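Local coordinates for pseudopodium-enriched atypical kinase 1 (Homo sapiens, PDB 6BHC), which is a human pseudokinase, a protein-kinase-fold protein with an unusual catalytic cleft that dimerizes and probably acts in signalling as a scaffold rather than as an enzyme, at residues N375-L389 / C411-S424. The protein carries 1 engineered substitution. Numbering follows the deposited sequence.
Sequences NTLLQNWLDIKRTLL and CAQYLAFATTDSLS
R386 and L415, with CA atoms 6.3 Å apart, mark where helix 375-389 runs past 411-417, roughly antiparallel, at 142°; after the break at A418 the chain turns into 420-424, which meets the same helix at 110° with the CA of T420 5.6 Å from that of L378. L415 is a knob in the hole made by W381, K385, R386 and L389. Its CD1 lies 3.5 Å from the K385 carbonyl O and also touches CD2 of L389, while L415 CD2 is 4.2 Å from W381 CH2. K385 CG lies over the centre of one face of the tryptophan ring, a CH-pi type of contact, and L423 CD1 approaches the ring obliquely. L423 CD1 also meets CG of L382 tip to tip, at 3.7 Å. The second knob is T420, set among N375, L378, Q379 and L382: its CG2 packs against Q379, and its OG1 takes a weak bond from N375 ND2, 2.8 Å long but bent to 122°.

R386 reaches the last turn of helix 411-417. Extended from CG to NE, it slides alongside L415 and gives NE to L415 O at 2.8 Å, while NH2 adds a weaker bond to that oxygen. L382 CD2 lies against one guanidinium face, and A418 O is at the edge. A leucine in its place would probably leave the L415 carbonyl without these donors and L382 CD2 without its flat partner. T25 and L28 of helix 16-39 also touch R386. Leucines and the tryptophan thus fill the middle of this helical bundle beside the kinase fold, with a weak polar pair at the N375/T420 end and R386 on the carbonyls where helix 411-417 stops, probably an electrostatically favourable place for its positive charge.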
loop_
_atom_site.group_PDB
_atom_site.type_symbol
_atom_site.label_atom_id
_atom_site.label_comp_id
_atom_site.label_asym_id
_atom_site.label_seq_id
_atom_site.Cartn_x
_atom_site.Cartn_y
_atom_site.Cartn_z
ATOM N N ASN A 375 -11.449 25.398 -15.116
ATOM C CA ASN A 375 -11.864 24.353 -14.189
ATOM C C ASN A 375 -11.448 22.976 -14.691
ATOM O O ASN A 375 -11.056 22.112 -13.897
ATOM C CB ASN A 375 -13.376 24.416 -13.975
ATOM C CG ASN A 375 -13.853 23.459 -12.903
ATOM O OD1 ASN A 375 -14.269 22.337 -13.194
ATOM N ND2 ASN A 375 -13.795 23.898 -11.651
ATOM N N THR A 376 -11.524 22.755 -16.005
ATOM C CA THR A 376 -11.090 21.482 -16.570
ATOM C C THR A 376 -9.584 21.299 -16.423
ATOM O O THR A 376 -9.115 20.200 -16.106
ATOM C CB THR A 376 -11.502 21.393 -18.041
ATOM O OG1 THR A 376 -12.931 21.461 -18.142
ATOM C CG2 THR A 376 -11.019 20.091 -18.663
ATOM N N LEU A 377 -8.814 22.367 -16.642
ATOM C CA LEU A 377 -7.366 22.288 -16.480
ATOM C C LEU A 377 -6.992 21.909 -15.051
ATOM O O LEU A 377 -6.153 21.030 -14.828
ATOM C CB LEU A 377 -6.727 23.621 -16.868
ATOM C CG LEU A 377 -5.205 23.712 -16.746
ATOM C CD1 LEU A 377 -4.533 22.834 -17.790
ATOM C CD2 LEU A 377 -4.743 25.155 -16.870
ATOM N N LEU A 378 -7.616 22.561 -14.067
ATOM C CA LEU A 378 -7.307 22.262 -12.672
ATOM C C LEU A 378 -7.819 20.884 -12.271
ATOM O O LEU A 378 -7.164 20.175 -11.499
ATOM C CB LEU A 378 -7.898 23.341 -11.764
ATOM C CG LEU A 378 -7.319 24.748 -11.919
ATOM C CD1 LEU A 378 -8.103 25.752 -11.086
ATOM C CD2 LEU A 378 -5.849 24.763 -11.533
ATOM N N GLN A 379 -8.987 20.486 -12.783
ATOM C CA GLN A 379 -9.537 19.184 -12.422
ATOM C C GLN A 379 -8.714 18.051 -13.020
ATOM O O GLN A 379 -8.506 17.020 -12.370
ATOM C CB GLN A 379 -10.995 19.082 -12.869
ATOM C CG GLN A 379 -11.705 17.829 -12.375
ATOM C CD GLN A 379 -11.842 17.797 -10.865
ATOM O OE1 GLN A 379 -12.669 18.506 -10.291
ATOM N NE2 GLN A 379 -11.029 16.973 -10.214
ATOM N N ASN A 380 -8.241 18.219 -14.259
ATOM C CA ASN A 380 -7.390 17.199 -14.863
ATOM C C ASN A 380 -6.090 17.045 -14.087
ATOM O O ASN A 380 -5.610 15.924 -13.882
ATOM C CB ASN A 380 -7.105 17.544 -16.325
ATOM C CG ASN A 380 -8.349 17.500 -17.189
ATOM O OD1 ASN A 380 -9.365 16.915 -16.809
ATOM N ND2 ASN A 380 -8.277 18.118 -18.361
ATOM N N TRP A 381 -5.510 18.162 -13.641
ATOM C CA TRP A 381 -4.299 18.089 -12.830
ATOM C C TRP A 381 -4.556 17.346 -11.525
ATOM O O TRP A 381 -3.731 16.531 -11.095
ATOM C CB TRP A 381 -3.766 19.496 -12.556
ATOM C CG TRP A 381 -2.502 19.510 -11.751
ATOM C CD1 TRP A 381 -1.225 19.523 -12.232
ATOM C CD2 TRP A 381 -2.392 19.506 -10.323
ATOM N NE1 TRP A 381 -0.328 19.532 -11.191
ATOM C CE2 TRP A 381 -1.020 19.520 -10.008
ATOM C CE3 TRP A 381 -3.323 19.494 -9.278
ATOM C CZ2 TRP A 381 -0.555 19.519 -8.696
ATOM C CZ3 TRP A 381 -2.860 19.493 -7.977
ATOM C CH2 TRP A 381 -1.489 19.505 -7.696
ATOM N N LEU A 382 -5.699 17.607 -10.885
ATOM C CA LEU A 382 -6.030 16.929 -9.635
ATOM C C LEU A 382 -6.199 15.429 -9.846
ATOM O O LEU A 382 -5.683 14.618 -9.066
ATOM C CB LEU A 382 -7.301 17.527 -9.033
ATOM C CG LEU A 382 -7.132 18.724 -8.101
ATOM C CD1 LEU A 382 -8.488 19.289 -7.708
ATOM C CD2 LEU A 382 -6.341 18.321 -6.867
ATOM N N ASP A 383 -6.926 15.043 -10.895
ATOM C CA ASP A 383 -7.195 13.627 -11.128
ATOM C C ASP A 383 -5.908 12.850 -11.384
ATOM O O ASP A 383 -5.756 11.715 -10.919
ATOM C CB ASP A 383 -8.168 13.466 -12.297
ATOM C CG ASP A 383 -9.522 14.097 -12.021
ATOM O OD1 ASP A 383 -9.889 14.224 -10.833
ATOM O OD2 ASP A 383 -10.220 14.464 -12.989
ATOM N N ILE A 384 -4.964 13.452 -12.110
ATOM C CA ILE A 384 -3.701 12.779 -12.394
ATOM C C ILE A 384 -2.847 12.681 -11.136
ATOM O O ILE A 384 -2.270 11.627 -10.844
ATOM C CB ILE A 384 -2.957 13.504 -13.530
ATOM C CG1 ILE A 384 -3.744 13.389 -14.837
ATOM C CG2 ILE A 384 -1.551 12.948 -13.695
ATOM C CD1 ILE A 384 -3.086 14.082 -16.011
ATOM N N LYS A 385 -2.754 13.772 -10.371
ATOM C CA LYS A 385 -1.934 13.762 -9.164
ATOM C C LYS A 385 -2.496 12.811 -8.115
ATOM O O LYS A 385 -1.735 12.131 -7.417
ATOM C CB LYS A 385 -1.812 15.176 -8.596
ATOM C CG LYS A 385 -0.983 16.114 -9.456
ATOM C CD LYS A 385 0.506 15.817 -9.340
ATOM C CE LYS A 385 1.016 16.126 -7.941
ATOM N NZ LYS A 385 2.490 15.939 -7.822
ATOM N N ARG A 386 -3.824 12.748 -7.986
ATOM C CA ARG A 386 -4.423 11.806 -7.046
ATOM C C ARG A 386 -4.147 10.368 -7.465
ATOM O O ARG A 386 -3.923 9.496 -6.617
ATOM C CB ARG A 386 -5.928 12.050 -6.934
ATOM C CG ARG A 386 -6.306 13.341 -6.232
ATOM C CD ARG A 386 -7.771 13.322 -5.829
ATOM N NE ARG A 386 -8.166 14.529 -5.113
ATOM C CZ ARG A 386 -8.968 15.466 -5.611
ATOM N NH1 ARG A 386 -9.468 15.332 -6.831
ATOM N NH2 ARG A 386 -9.276 16.531 -4.886
ATOM N N THR A 387 -4.160 10.104 -8.773
ATOM C CA THR A 387 -3.853 8.765 -9.264
ATOM C C THR A 387 -2.403 8.394 -8.981
ATOM O O THR A 387 -2.117 7.277 -8.535
ATOM C CB THR A 387 -4.149 8.677 -10.762
ATOM O OG1 THR A 387 -5.529 8.990 -10.995
ATOM C CG2 THR A 387 -3.856 7.282 -11.289
ATOM N N LEU A 388 -1.476 9.323 -9.225
ATOM C CA LEU A 388 -0.063 9.053 -8.976
ATOM C C LEU A 388 0.194 8.775 -7.499
ATOM O O LEU A 388 0.897 7.820 -7.149
ATOM C CB LEU A 388 0.785 10.229 -9.459
ATOM C CG LEU A 388 0.833 10.430 -10.974
ATOM C CD1 LEU A 388 1.583 11.706 -11.326
ATOM C CD2 LEU A 388 1.475 9.226 -11.641
ATOM N N LEU A 389 -0.373 9.601 -6.616
ATOM C CA LEU A 389 -0.164 9.399 -5.186
ATOM C C LEU A 389 -0.778 8.086 -4.718
ATOM O O LEU A 389 -0.193 7.383 -3.884
ATOM C CB LEU A 389 -0.741 10.573 -4.397
ATOM C CG LEU A 389 -0.515 10.513 -2.883
ATOM C CD1 LEU A 389 0.972 10.443 -2.567
ATOM C CD2 LEU A 389 -1.154 11.705 -2.194
ATOM N N CYS A 411 1.431 15.336 1.795
ATOM C CA CYS A 411 0.987 15.339 0.405
ATOM C C CYS A 411 -0.406 14.737 0.275
ATOM O O CYS A 411 -1.229 15.227 -0.508
ATOM C CB CYS A 411 1.985 14.580 -0.469
ATOM S SG CYS A 411 1.587 14.591 -2.233
ATOM N N ALA A 412 -0.690 13.677 1.037
ATOM C CA ALA A 412 -2.031 13.104 1.032
ATOM C C ALA A 412 -3.054 14.090 1.583
ATOM O O ALA A 412 -4.182 14.158 1.084
ATOM C CB ALA A 412 -2.053 11.802 1.832
ATOM N N GLN A 413 -2.683 14.857 2.615
ATOM C CA GLN A 413 -3.588 15.875 3.143
ATOM C C GLN A 413 -3.946 16.896 2.074
ATOM O O GLN A 413 -5.102 17.319 1.965
ATOM C CB GLN A 413 -2.957 16.584 4.341
ATOM C CG GLN A 413 -2.929 15.788 5.630
ATOM C CD GLN A 413 -2.539 16.643 6.823
ATOM O OE1 GLN A 413 -2.489 16.163 7.955
ATOM N NE2 GLN A 413 -2.265 17.919 6.574
ATOM N N TYR A 414 -2.960 17.301 1.275
ATOM C CA TYR A 414 -3.180 18.316 0.254
ATOM C C TYR A 414 -4.154 17.824 -0.811
ATOM O O TYR A 414 -5.193 18.446 -1.057
ATOM C CB TYR A 414 -1.836 18.705 -0.356
ATOM C CG TYR A 414 -1.901 19.681 -1.504
ATOM C CD1 TYR A 414 -2.815 20.729 -1.510
ATOM C CD2 TYR A 414 -1.022 19.570 -2.570
ATOM C CE1 TYR A 414 -2.858 21.627 -2.561
ATOM C CE2 TYR A 414 -1.055 20.460 -3.619
ATOM C CZ TYR A 414 -1.972 21.485 -3.611
ATOM O OH TYR A 414 -1.993 22.369 -4.664
ATOM N N LEU A 415 -3.839 16.692 -1.444
ATOM C CA LEU A 415 -4.646 16.222 -2.567
ATOM C C LEU A 415 -6.024 15.742 -2.130
ATOM O O LEU A 415 -6.969 15.778 -2.927
ATOM C CB LEU A 415 -3.911 15.107 -3.308
ATOM C CG LEU A 415 -2.571 15.518 -3.920
ATOM C CD1 LEU A 415 -1.974 14.380 -4.728
ATOM C CD2 LEU A 415 -2.742 16.763 -4.778
ATOM N N ALA A 416 -6.167 15.295 -0.880
ATOM C CA ALA A 416 -7.454 14.769 -0.434
ATOM C C ALA A 416 -8.486 15.878 -0.273
ATOM O O ALA A 416 -9.669 15.680 -0.576
ATOM C CB ALA A 416 -7.287 14.005 0.878
ATOM N N PHE A 417 -8.061 17.049 0.199
ATOM C CA PHE A 417 -8.979 18.133 0.514
ATOM C C PHE A 417 -8.940 19.284 -0.480
ATOM O O PHE A 417 -9.757 20.203 -0.365
ATOM C CB PHE A 417 -8.696 18.670 1.924
ATOM C CG PHE A 417 -9.010 17.690 3.015
ATOM C CD1 PHE A 417 -8.064 16.768 3.433
ATOM C CD2 PHE A 417 -10.257 17.685 3.617
ATOM C CE1 PHE A 417 -8.356 15.861 4.435
ATOM C CE2 PHE A 417 -10.555 16.782 4.619
ATOM C CZ PHE A 417 -9.604 15.868 5.029
ATOM N N ALA A 418 -8.024 19.264 -1.444
ATOM C CA ALA A 418 -7.981 20.321 -2.442
ATOM C C ALA A 418 -9.129 20.168 -3.435
ATOM O O ALA A 418 -9.562 19.058 -3.754
ATOM C CB ALA A 418 -6.643 20.307 -3.183
ATOM N N THR A 419 -9.632 21.304 -3.911
ATOM C CA THR A 419 -10.667 21.348 -4.933
ATOM C C THR A 419 -10.221 22.291 -6.039
ATOM O O THR A 419 -9.243 23.031 -5.899
ATOM C CB THR A 419 -12.017 21.817 -4.368
ATOM O OG1 THR A 419 -11.919 23.192 -3.973
ATOM C CG2 THR A 419 -12.430 20.972 -3.167
ATOM N N THR A 420 -10.956 22.263 -7.153
ATOM C CA THR A 420 -10.663 23.196 -8.234
ATOM C C THR A 420 -10.858 24.638 -7.787
ATOM O O THR A 420 -10.135 25.531 -8.241
ATOM C CB THR A 420 -11.537 22.892 -9.451
ATOM O OG1 THR A 420 -12.919 23.035 -9.101
ATOM C CG2 THR A 420 -11.287 21.473 -9.945
ATOM N N ASP A 421 -11.814 24.880 -6.887
ATOM C CA ASP A 421 -12.030 26.232 -6.385
ATOM C C ASP A 421 -10.875 26.686 -5.501
ATOM O O ASP A 421 -10.442 27.841 -5.583
ATOM C CB ASP A 421 -13.351 26.303 -5.621
ATOM C CG ASP A 421 -13.693 27.711 -5.180
ATOM O OD1 ASP A 421 -14.261 28.468 -5.995
ATOM O OD2 ASP A 421 -13.396 28.062 -4.018
ATOM N N SER A 422 -10.360 25.793 -4.651
ATOM C CA SER A 422 -9.246 26.163 -3.783
ATOM C C SER A 422 -7.966 26.366 -4.583
ATOM O O SER A 422 -7.161 27.248 -4.263
ATOM C CB SER A 422 -9.037 25.100 -2.705
ATOM O OG SER A 422 -8.381 23.961 -3.233
ATOM N N LEU A 423 -7.754 25.554 -5.622
ATOM C CA LEU A 423 -6.580 25.740 -6.468
ATOM C C LEU A 423 -6.673 27.037 -7.258
ATOM O O LEU A 423 -5.672 27.746 -7.419
ATOM C CB LEU A 423 -6.415 24.550 -7.413
ATOM C CG LEU A 423 -6.080 23.194 -6.789
ATOM C CD1 LEU A 423 -5.824 22.168 -7.878
ATOM C CD2 LEU A 423 -4.880 23.304 -5.860
ATOM N N SER A 424 -7.868 27.367 -7.755
ATOM C CA SER A 424 -8.036 28.589 -8.532
ATOM C C SER A 424 -7.715 29.823 -7.698
ATOM O O SER A 424 -7.156 30.799 -8.211
ATOM C CB SER A 424 -9.459 28.666 -9.085
ATOM O OG SER A 424 -9.656 29.858 -9.823
HETATM O O HOH W 1 -12.754 20.016 -7.345
#